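Local coordinates for Glyoxalase/Bleomycin resistance protein/dioxygenase domain (Frankia sp., PDB 2RK0) that is of unestablished function but belongs to the glyoxalase/bleomycin resistance/dioxygenase superfamily, whose members are typically metal-dependent enzymes or drug-binding proteins, at residues A[66-80]-A[114-126]. Sequence-based numbering, arbitrary orientation.
Sequences FDETRPGLDHLSFSV and FRDADNIALEAML
Phe-66 lays its ring across the backbone leading into strand 121-126: CA of Ile-120 sits over the centre of one face, 3.9 Å from the ring centroid, in a CH-pi contact. With CG anti to the backbone N (chi1 171°), CD1 meets CG1 of Ile-120 and CE2 the methyl of Ala-121; a flat ring suits a place against peptide backbone. The Arg-115 side chain crosses that of Phe-66 at about a right angle, its guanidinium plane turned 83° from the ring. NH1 of Arg-115 donates in that guanidinium plane to O of Asn-119 (3.0 Å), which steadies the group; NH2 of Arg-115 faces OE1 of Glu-68 at 3.6 Å, a salt bridge without a hydrogen bond. OD1 of Asp-116 pins the type I turn 116-119, accepting from N of Asp-118, an Asx turn suited to the short Asp, and from N of Ile-120 on the opposite carboxylate face.

Beyond this, strands 75-80 and 121-126 pair in parallel through five backbone bonds. Leu-76, Phe-78, Leu-122 and Ala-124 share one face, where small Ala-124 fits against Leu-86 and Leu-89; on the other, OE2 of Glu-123 lies above the His-75 ring, offset toward its rim, the planes 38° apart. Strand 121-127 lies between 72-80 and antiparallel 109-115; with helix 83-96 and strand 104-106 they form the superfamily's characteristic βαβββ unit, and the second subunit pairs antiparallel with strand 72-80, extending the sheet.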
ATOM      1  N   PHE A  66      14.343   1.711  -3.597  1.00 21.53           N
ATOM      2  CA  PHE A  66      13.194   2.031  -2.761  1.00 18.66           C
ATOM      3  C   PHE A  66      13.734   3.056  -1.767  1.00 19.11           C
ATOM      4  O   PHE A  66      14.789   2.854  -1.162  1.00 16.02           O
ATOM      5  CB  PHE A  66      12.687   0.820  -1.987  1.00 18.12           C
ATOM      6  CG  PHE A  66      11.654   1.170  -0.956  1.00 15.07           C
ATOM      7  CD1 PHE A  66      10.370   1.535  -1.341  1.00 15.08           C
ATOM      8  CD2 PHE A  66      11.987   1.196   0.396  1.00 14.90           C
ATOM      9  CE1 PHE A  66       9.427   1.925  -0.396  1.00 14.75           C
ATOM     10  CE2 PHE A  66      11.054   1.586   1.351  1.00 14.97           C
ATOM     11  CZ  PHE A  66       9.768   1.952   0.953  1.00 15.04           C
ATOM     12  N   ASP A  67      13.014   4.158  -1.604  1.00 18.38           N
ATOM     13  CA  ASP A  67      13.439   5.202  -0.693  1.00 19.30           C
ATOM     14  C   ASP A  67      12.209   5.804  -0.026  1.00 20.33           C
ATOM     15  O   ASP A  67      11.535   6.646  -0.618  1.00 18.71           O
ATOM     16  CB  ASP A  67      14.196   6.278  -1.480  1.00 20.64           C
ATOM     17  CG  ASP A  67      14.752   7.377  -0.593  1.00 21.61           C
ATOM     18  OD1 ASP A  67      14.365   7.459   0.595  1.00 21.15           O
ATOM     19  OD2 ASP A  67      15.571   8.173  -1.096  1.00 20.91           O
ATOM     20  N   GLU A  68      11.927   5.388   1.209  1.00 20.16           N
ATOM     21  CA  GLU A  68      10.764   5.890   1.934  1.00 20.39           C
ATOM     22  C   GLU A  68      10.686   7.403   2.090  1.00 19.91           C
ATOM     23  O   GLU A  68       9.629   7.920   2.440  1.00 18.22           O
ATOM     24  CB  GLU A  68      10.656   5.252   3.327  1.00 23.08           C
ATOM     25  CG  GLU A  68      11.930   5.317   4.147  1.00 29.13           C
ATOM     26  CD  GLU A  68      12.760   4.061   3.985  1.00 33.34           C
ATOM     27  OE1 GLU A  68      12.438   3.034   4.635  1.00 35.69           O
ATOM     28  OE2 GLU A  68      13.724   4.097   3.191  1.00 33.94           O
ATOM     29  N   THR A  69      11.784   8.121   1.852  1.00 17.99           N
ATOM     30  CA  THR A  69      11.747   9.577   1.983  1.00 19.94           C
ATOM     31  C   THR A  69      11.174  10.240   0.725  1.00 21.07           C
ATOM     32  O   THR A  69      11.009  11.459   0.684  1.00 20.98           O
ATOM     33  CB  THR A  69      13.149  10.180   2.254  1.00 21.96           C
ATOM     34  OG1 THR A  69      13.998   9.952   1.121  1.00 19.60           O
ATOM     35  CG2 THR A  69      13.772   9.556   3.508  1.00 21.25           C
ATOM     36  N   ARG A  70      10.887   9.426  -0.291  1.00 20.93           N
ATOM     37  CA  ARG A  70      10.320   9.891  -1.563  1.00 22.66           C
ATOM     38  C   ARG A  70       8.812   9.633  -1.562  1.00 20.67           C
ATOM     39  O   ARG A  70       8.355   8.616  -1.035  1.00 19.78           O
ATOM     40  CB  ARG A  70      10.952   9.126  -2.727  1.00 25.68           C
ATOM     41  CG  ARG A  70      12.451   9.297  -2.823  1.00 32.43           C
ATOM     42  CD  ARG A  70      12.797  10.655  -3.391  1.00 35.29           C
ATOM     43  NE  ARG A  70      14.171  11.035  -3.086  1.00 40.24           N
ATOM     44  CZ  ARG A  70      14.893  11.871  -3.824  1.00 42.01           C
ATOM     45  NH1 ARG A  70      14.371  12.412  -4.923  1.00 41.24           N
ATOM     46  NH2 ARG A  70      16.132  12.176  -3.453  1.00 42.09           N
ATOM     47  N   PRO A  71       8.023  10.534  -2.171  1.00 19.90           N
ATOM     48  CA  PRO A  71       6.568  10.341  -2.195  1.00 18.78           C
ATOM     49  C   PRO A  71       6.182   8.976  -2.753  1.00 18.75           C
ATOM     50  O   PRO A  71       6.794   8.473  -3.700  1.00 18.78           O
ATOM     51  CB  PRO A  71       6.076  11.492  -3.073  1.00 20.21           C
ATOM     52  CG  PRO A  71       7.121  12.554  -2.856  1.00 19.13           C
ATOM     53  CD  PRO A  71       8.397  11.748  -2.920  1.00 19.40           C
ATOM     54  N   GLY A  72       5.163   8.378  -2.160  1.00 17.08           N
ATOM     55  CA  GLY A  72       4.730   7.068  -2.598  1.00 16.69           C
ATOM     56  C   GLY A  72       4.548   6.215  -1.360  1.00 15.18           C
ATOM     57  O   GLY A  72       3.986   6.680  -0.369  1.00 13.78           O
ATOM     58  N   LEU A  73       5.039   4.981  -1.399  1.00 15.05           N
ATOM     59  CA  LEU A  73       4.898   4.087  -0.251  1.00 15.25           C
ATOM     60  C   LEU A  73       5.960   4.278   0.841  1.00 15.91           C
ATOM     61  O   LEU A  73       7.153   4.311   0.552  1.00 17.29           O
ATOM     62  CB  LEU A  73       4.943   2.627  -0.724  1.00 16.21           C
ATOM     63  CG  LEU A  73       4.732   1.539   0.338  1.00 20.05           C
ATOM     64  CD1 LEU A  73       3.315   1.605   0.888  1.00 17.77           C
ATOM     65  CD2 LEU A  73       4.983   0.166  -0.271  1.00 20.92           C
ATOM     66  N   ASP A  74       5.511   4.419   2.085  1.00 15.67           N
ATOM     67  CA  ASP A  74       6.407   4.534   3.235  1.00 17.03           C
ATOM     68  C   ASP A  74       6.592   3.063   3.644  1.00 17.96           C
ATOM     69  O   ASP A  74       7.719   2.560   3.737  1.00 18.42           O
ATOM     70  CB  ASP A  74       5.739   5.351   4.349  1.00 18.22           C
ATOM     71  CG  ASP A  74       6.579   5.418   5.622  1.00 23.11           C
ATOM     72  OD1 ASP A  74       6.065   5.031   6.695  1.00 22.55           O
ATOM     73  OD2 ASP A  74       7.746   5.862   5.551  1.00 23.73           O
ATOM     74  N   HIS A  75       5.476   2.373   3.868  1.00 14.84           N
ATOM     75  CA  HIS A  75       5.485   0.944   4.175  1.00 15.66           C
ATOM     76  C   HIS A  75       4.073   0.359   4.117  1.00 15.86           C
ATOM     77  O   HIS A  75       3.092   1.085   4.265  1.00 15.40           O
ATOM     78  CB  HIS A  75       6.135   0.657   5.539  1.00 17.47           C
ATOM     79  CG  HIS A  75       5.354   1.157   6.710  1.00 18.51           C
ATOM     80  ND1 HIS A  75       4.292   0.465   7.249  1.00 18.74           N
ATOM     81  CD2 HIS A  75       5.502   2.273   7.465  1.00 17.97           C
ATOM     82  CE1 HIS A  75       3.820   1.131   8.291  1.00 17.97           C
ATOM     83  NE2 HIS A  75       4.536   2.230   8.441  1.00 18.71           N
ATOM     84  N   LEU A  76       3.984  -0.949   3.875  1.00 15.37           N
ATOM     85  CA  LEU A  76       2.703  -1.648   3.783  1.00 16.90           C
ATOM     86  C   LEU A  76       2.580  -2.670   4.920  1.00 16.12           C
ATOM     87  O   LEU A  76       3.420  -3.551   5.061  1.00 15.02           O
ATOM     88  CB  LEU A  76       2.600  -2.358   2.433  1.00 13.95           C
ATOM     89  CG  LEU A  76       1.332  -3.159   2.139  1.00 18.68           C
ATOM     90  CD1 LEU A  76       0.096  -2.270   2.272  1.00 15.21           C
ATOM     91  CD2 LEU A  76       1.433  -3.735   0.737  1.00 16.60           C
ATOM     92  N   SER A  77       1.531  -2.545   5.723  1.00 16.19           N
ATOM     93  CA  SER A  77       1.337  -3.440   6.854  1.00 16.70           C
ATOM     94  C   SER A  77       0.142  -4.382   6.697  1.00 17.34           C
ATOM     95  O   SER A  77      -0.993  -3.944   6.503  1.00 15.08           O
ATOM     96  CB  SER A  77       1.190  -2.618   8.134  1.00 18.21           C
ATOM     97  OG  SER A  77       1.089  -3.467   9.261  1.00 21.94           O
ATOM     98  N   PHE A  78       0.421  -5.680   6.793  1.00 17.02           N
ATOM     99  CA  PHE A  78      -0.593  -6.723   6.662  1.00 19.08           C
ATOM    100  C   PHE A  78      -1.116  -7.171   8.029  1.00 18.54           C
ATOM    101  O   PHE A  78      -0.380  -7.169   9.015  1.00 16.40           O
ATOM    102  CB  PHE A  78      -0.002  -7.953   5.957  1.00 19.16           C
ATOM    103  CG  PHE A  78       0.647  -7.656   4.627  1.00 21.30           C
ATOM    104  CD1 PHE A  78      -0.117  -7.258   3.534  1.00 19.39           C
ATOM    105  CD2 PHE A  78       2.025  -7.800   4.466  1.00 21.18           C
ATOM    106  CE1 PHE A  78       0.480  -7.009   2.295  1.00 20.22           C
ATOM    107  CE2 PHE A  78       2.632  -7.553   3.232  1.00 21.17           C
ATOM    108  CZ  PHE A  78       1.856  -7.157   2.145  1.00 20.02           C
ATOM    109  N   SER A  79      -2.385  -7.562   8.079  1.00 18.11           N
ATOM    110  CA  SER A  79      -2.971  -8.065   9.317  1.00 18.49           C
ATOM    111  C   SER A  79      -2.811  -9.583   9.313  1.00 19.43           C
ATOM    112  O   SER A  79      -3.041 -10.217   8.284  1.00 18.33           O
ATOM    113  CB  SER A  79      -4.471  -7.740   9.394  1.00 18.33           C
ATOM    114  OG  SER A  79      -4.712  -6.355   9.548  1.00 21.64           O
ATOM    115  N   VAL A  80      -2.395 -10.157  10.441  1.00 18.98           N
ATOM    116  CA  VAL A  80      -2.281 -11.611  10.564  1.00 20.48           C
ATOM    117  C   VAL A  80      -3.193 -12.023  11.717  1.00 21.36           C
ATOM    118  O   VAL A  80      -3.495 -11.216  12.599  1.00 22.16           O
ATOM    119  CB  VAL A  80      -0.823 -12.083  10.835  1.00 21.76           C
ATOM    120  CG1 VAL A  80       0.057 -11.734   9.639  1.00 21.82           C
ATOM    121  CG2 VAL A  80      -0.286 -11.459  12.119  1.00 21.68           C
ATOM    122  N   PHE A 114       9.803  -6.371   7.869  1.00 14.62           N
ATOM    123  CA  PHE A 114      10.688  -7.021   6.912  1.00 15.47           C
ATOM    124  C   PHE A 114      10.703  -6.308   5.561  1.00 16.30           C
ATOM    125  O   PHE A 114       9.903  -5.401   5.306  1.00 16.26           O
ATOM    126  CB  PHE A 114      10.285  -8.498   6.755  1.00 16.50           C
ATOM    127  CG  PHE A 114       8.853  -8.706   6.308  1.00 15.83           C
ATOM    128  CD1 PHE A 114       8.569  -9.094   4.997  1.00 16.07           C
ATOM    129  CD2 PHE A 114       7.793  -8.535   7.197  1.00 17.59           C
ATOM    130  CE1 PHE A 114       7.250  -9.317   4.571  1.00 15.92           C
ATOM    131  CE2 PHE A 114       6.466  -8.752   6.789  1.00 16.56           C
ATOM    132  CZ  PHE A 114       6.197  -9.144   5.474  1.00 14.68           C
ATOM    133  N   ARG A 115      11.624  -6.717   4.697  1.00 17.55           N
ATOM    134  CA  ARG A 115      11.757  -6.103   3.382  1.00 17.89           C
ATOM    135  C   ARG A 115      11.667  -7.156   2.292  1.00 17.98           C
ATOM    136  O   ARG A 115      12.040  -8.303   2.507  1.00 17.54           O
ATOM    137  CB  ARG A 115      13.113  -5.410   3.264  1.00 18.58           C
ATOM    138  CG  ARG A 115      13.426  -4.444   4.378  1.00 20.75           C
ATOM    139  CD  ARG A 115      12.683  -3.152   4.200  1.00 23.36           C
ATOM    140  NE  ARG A 115      13.062  -2.180   5.219  1.00 25.08           N
ATOM    141  CZ  ARG A 115      13.284  -0.894   4.970  1.00 26.76           C
ATOM    142  NH1 ARG A 115      13.166  -0.434   3.729  1.00 24.97           N
ATOM    143  NH2 ARG A 115      13.617  -0.068   5.959  1.00 24.15           N
ATOM    144  N   ASP A 116      11.180  -6.774   1.119  1.00 16.46           N
ATOM    145  CA  ASP A 116      11.111  -7.742   0.043  1.00 17.33           C
ATOM    146  C   ASP A 116      12.402  -7.655  -0.756  1.00 16.05           C
ATOM    147  O   ASP A 116      13.331  -6.947  -0.355  1.00 15.37           O
ATOM    148  CB  ASP A 116       9.880  -7.508  -0.841  1.00 16.93           C
ATOM    149  CG  ASP A 116       9.981  -6.260  -1.706  1.00 19.89           C
ATOM    150  OD1 ASP A 116      10.995  -5.521  -1.656  1.00 16.41           O
ATOM    151  OD2 ASP A 116       9.011  -6.030  -2.452  1.00 16.93           O
ATOM    152  N   ALA A 117      12.465  -8.371  -1.871  1.00 15.86           N
ATOM    153  CA  ALA A 117      13.662  -8.391  -2.707  1.00 16.49           C
ATOM    154  C   ALA A 117      14.143  -7.008  -3.157  1.00 18.17           C
ATOM    155  O   ALA A 117      15.323  -6.826  -3.447  1.00 18.48           O
ATOM    156  CB  ALA A 117      13.427  -9.284  -3.914  1.00 17.06           C
ATOM    157  N   ASP A 118      13.233  -6.038  -3.214  1.00 18.63           N
ATOM    158  CA  ASP A 118      13.594  -4.675  -3.608  1.00 19.44           C
ATOM    159  C   ASP A 118      13.729  -3.747  -2.402  1.00 18.91           C
ATOM    160  O   ASP A 118      13.779  -2.525  -2.539  1.00 18.29           O
ATOM    161  CB  ASP A 118      12.548  -4.127  -4.577  1.00 22.04           C
ATOM    162  CG  ASP A 118      12.703  -4.696  -5.966  1.00 24.73           C
ATOM    163  OD1 ASP A 118      13.483  -4.123  -6.748  1.00 26.82           O
ATOM    164  OD2 ASP A 118      12.067  -5.727  -6.270  1.00 28.38           O
ATOM    165  N   ASN A 119      13.785  -4.339  -1.215  1.00 18.58           N
ATOM    166  CA  ASN A 119      13.917  -3.575   0.016  1.00 19.09           C
ATOM    167  C   ASN A 119      12.673  -2.764   0.352  1.00 17.66           C
ATOM    168  O   ASN A 119      12.723  -1.851   1.174  1.00 19.18           O
ATOM    169  CB  ASN A 119      15.114  -2.631  -0.064  1.00 20.46           C
ATOM    170  CG  ASN A 119      15.885  -2.585   1.224  1.00 25.39           C
ATOM    171  OD1 ASN A 119      16.257  -1.511   1.710  1.00 28.59           O
ATOM    172  ND2 ASN A 119      16.140  -3.757   1.792  1.00 26.98           N
ATOM    173  N   ILE A 120      11.558  -3.078  -0.289  1.00 16.67           N
ATOM    174  CA  ILE A 120      10.325  -2.358   0.004  1.00 17.03           C
ATOM    175  C   ILE A 120       9.929  -2.714   1.438  1.00 17.03           C
ATOM    176  O   ILE A 120       9.965  -3.886   1.827  1.00 16.56           O
ATOM    177  CB  ILE A 120       9.221  -2.760  -0.983  1.00 16.94           C
ATOM    178  CG1 ILE A 120       9.654  -2.357  -2.400  1.00 16.50           C
ATOM    179  CG2 ILE A 120       7.885  -2.132  -0.567  1.00 15.05           C
ATOM    180  CD1 ILE A 120       8.680  -2.756  -3.501  1.00 15.07           C
ATOM    181  N   ALA A 121       9.573  -1.701   2.224  1.00 15.48           N
ATOM    182  CA  ALA A 121       9.212  -1.907   3.618  1.00 15.59           C
ATOM    183  C   ALA A 121       7.821  -2.493   3.842  1.00 16.77           C
ATOM    184  O   ALA A 121       6.813  -1.884   3.483  1.00 15.04           O
ATOM    185  CB  ALA A 121       9.353  -0.599   4.392  1.00 15.22           C
ATOM    186  N   LEU A 122       7.791  -3.673   4.461  1.00 17.20           N
ATOM    187  CA  LEU A 122       6.558  -4.388   4.769  1.00 17.62           C
ATOM    188  C   LEU A 122       6.493  -4.726   6.259  1.00 17.41           C
ATOM    189  O   LEU A 122       7.516  -4.732   6.957  1.00 14.26           O
ATOM    190  CB  LEU A 122       6.498  -5.694   3.973  1.00 17.52           C
ATOM    191  CG  LEU A 122       6.655  -5.584   2.459  1.00 17.59           C
ATOM    192  CD1 LEU A 122       6.717  -6.992   1.851  1.00 17.63           C
ATOM    193  CD2 LEU A 122       5.488  -4.780   1.887  1.00 15.74           C
ATOM    194  N   GLU A 123       5.283  -5.003   6.737  1.00 16.17           N
ATOM    195  CA  GLU A 123       5.058  -5.357   8.131  1.00 18.51           C
ATOM    196  C   GLU A 123       3.914  -6.362   8.249  1.00 18.08           C
ATOM    197  O   GLU A 123       3.026  -6.416   7.393  1.00 15.81           O
ATOM    198  CB  GLU A 123       4.672  -4.131   8.971  1.00 19.50           C
ATOM    199  CG  GLU A 123       5.672  -2.999   9.012  1.00 26.59           C
ATOM    200  CD  GLU A 123       5.295  -1.951  10.058  1.00 29.82           C
ATOM    201  OE1 GLU A 123       4.086  -1.740  10.284  1.00 31.96           O
ATOM    202  OE2 GLU A 123       6.207  -1.332  10.641  1.00 31.82           O
ATOM    203  N   ALA A 124       3.962  -7.160   9.311  1.00 17.50           N
ATOM    204  CA  ALA A 124       2.910  -8.126   9.625  1.00 17.90           C
ATOM    205  C   ALA A 124       2.524  -7.721  11.040  1.00 17.55           C
ATOM    206  O   ALA A 124       3.386  -7.593  11.913  1.00 16.37           O
ATOM    207  CB  ALA A 124       3.438  -9.531   9.609  1.00 17.68           C
HETATM  208  N   MSE A 125       1.229  -7.540  11.258  1.00 17.43           N
HETATM  209  CA  MSE A 125       0.716  -7.072  12.533  1.00 19.80           C
HETATM  210  C   MSE A 125      -0.331  -7.965  13.205  1.00 18.48           C
HETATM  211  O   MSE A 125      -1.250  -8.447  12.550  1.00 16.13           O
HETATM  212  CB  MSE A 125       0.121  -5.687  12.290  1.00 23.65           C
HETATM  213  CG  MSE A 125      -0.882  -5.214  13.312  1.00 33.00           C
HETATM  214 SE   MSE A 125      -0.012  -4.071  14.620  1.00 60.38          SE
HETATM  215  CE  MSE A 125       0.069  -5.217  16.198  1.00 41.87           C
ATOM    216  N   LEU A 126      -0.186  -8.156  14.517  1.00 17.79           N
ATOM    217  CA  LEU A 126      -1.116  -8.956  15.317  1.00 18.84           C
ATOM    218  C   LEU A 126      -1.630  -8.079  16.458  1.00 19.02           C
ATOM    219  O   LEU A 126      -0.839  -7.512  17.216  1.00 18.75           O
ATOM    220  CB  LEU A 126      -0.417 -10.183  15.901  1.00 17.59           C
ATOM    221  CG  LEU A 126      -1.274 -11.097  16.792  1.00 20.31           C
ATOM    222  CD1 LEU A 126      -2.328 -11.812  15.938  1.00 18.25           C
ATOM    223  CD2 LEU A 126      -0.373 -12.120  17.503  1.00 18.61           C
TER
HETATM  224  O   HOH W   1      15.301  -0.811  -4.077  1.00 22.44           O
HETATM  225  O   HOH W   2      16.379   1.008  -0.329  1.00 30.24           O
HETATM  226  O   HOH W   3      15.323   2.020   2.851  1.00 33.48           O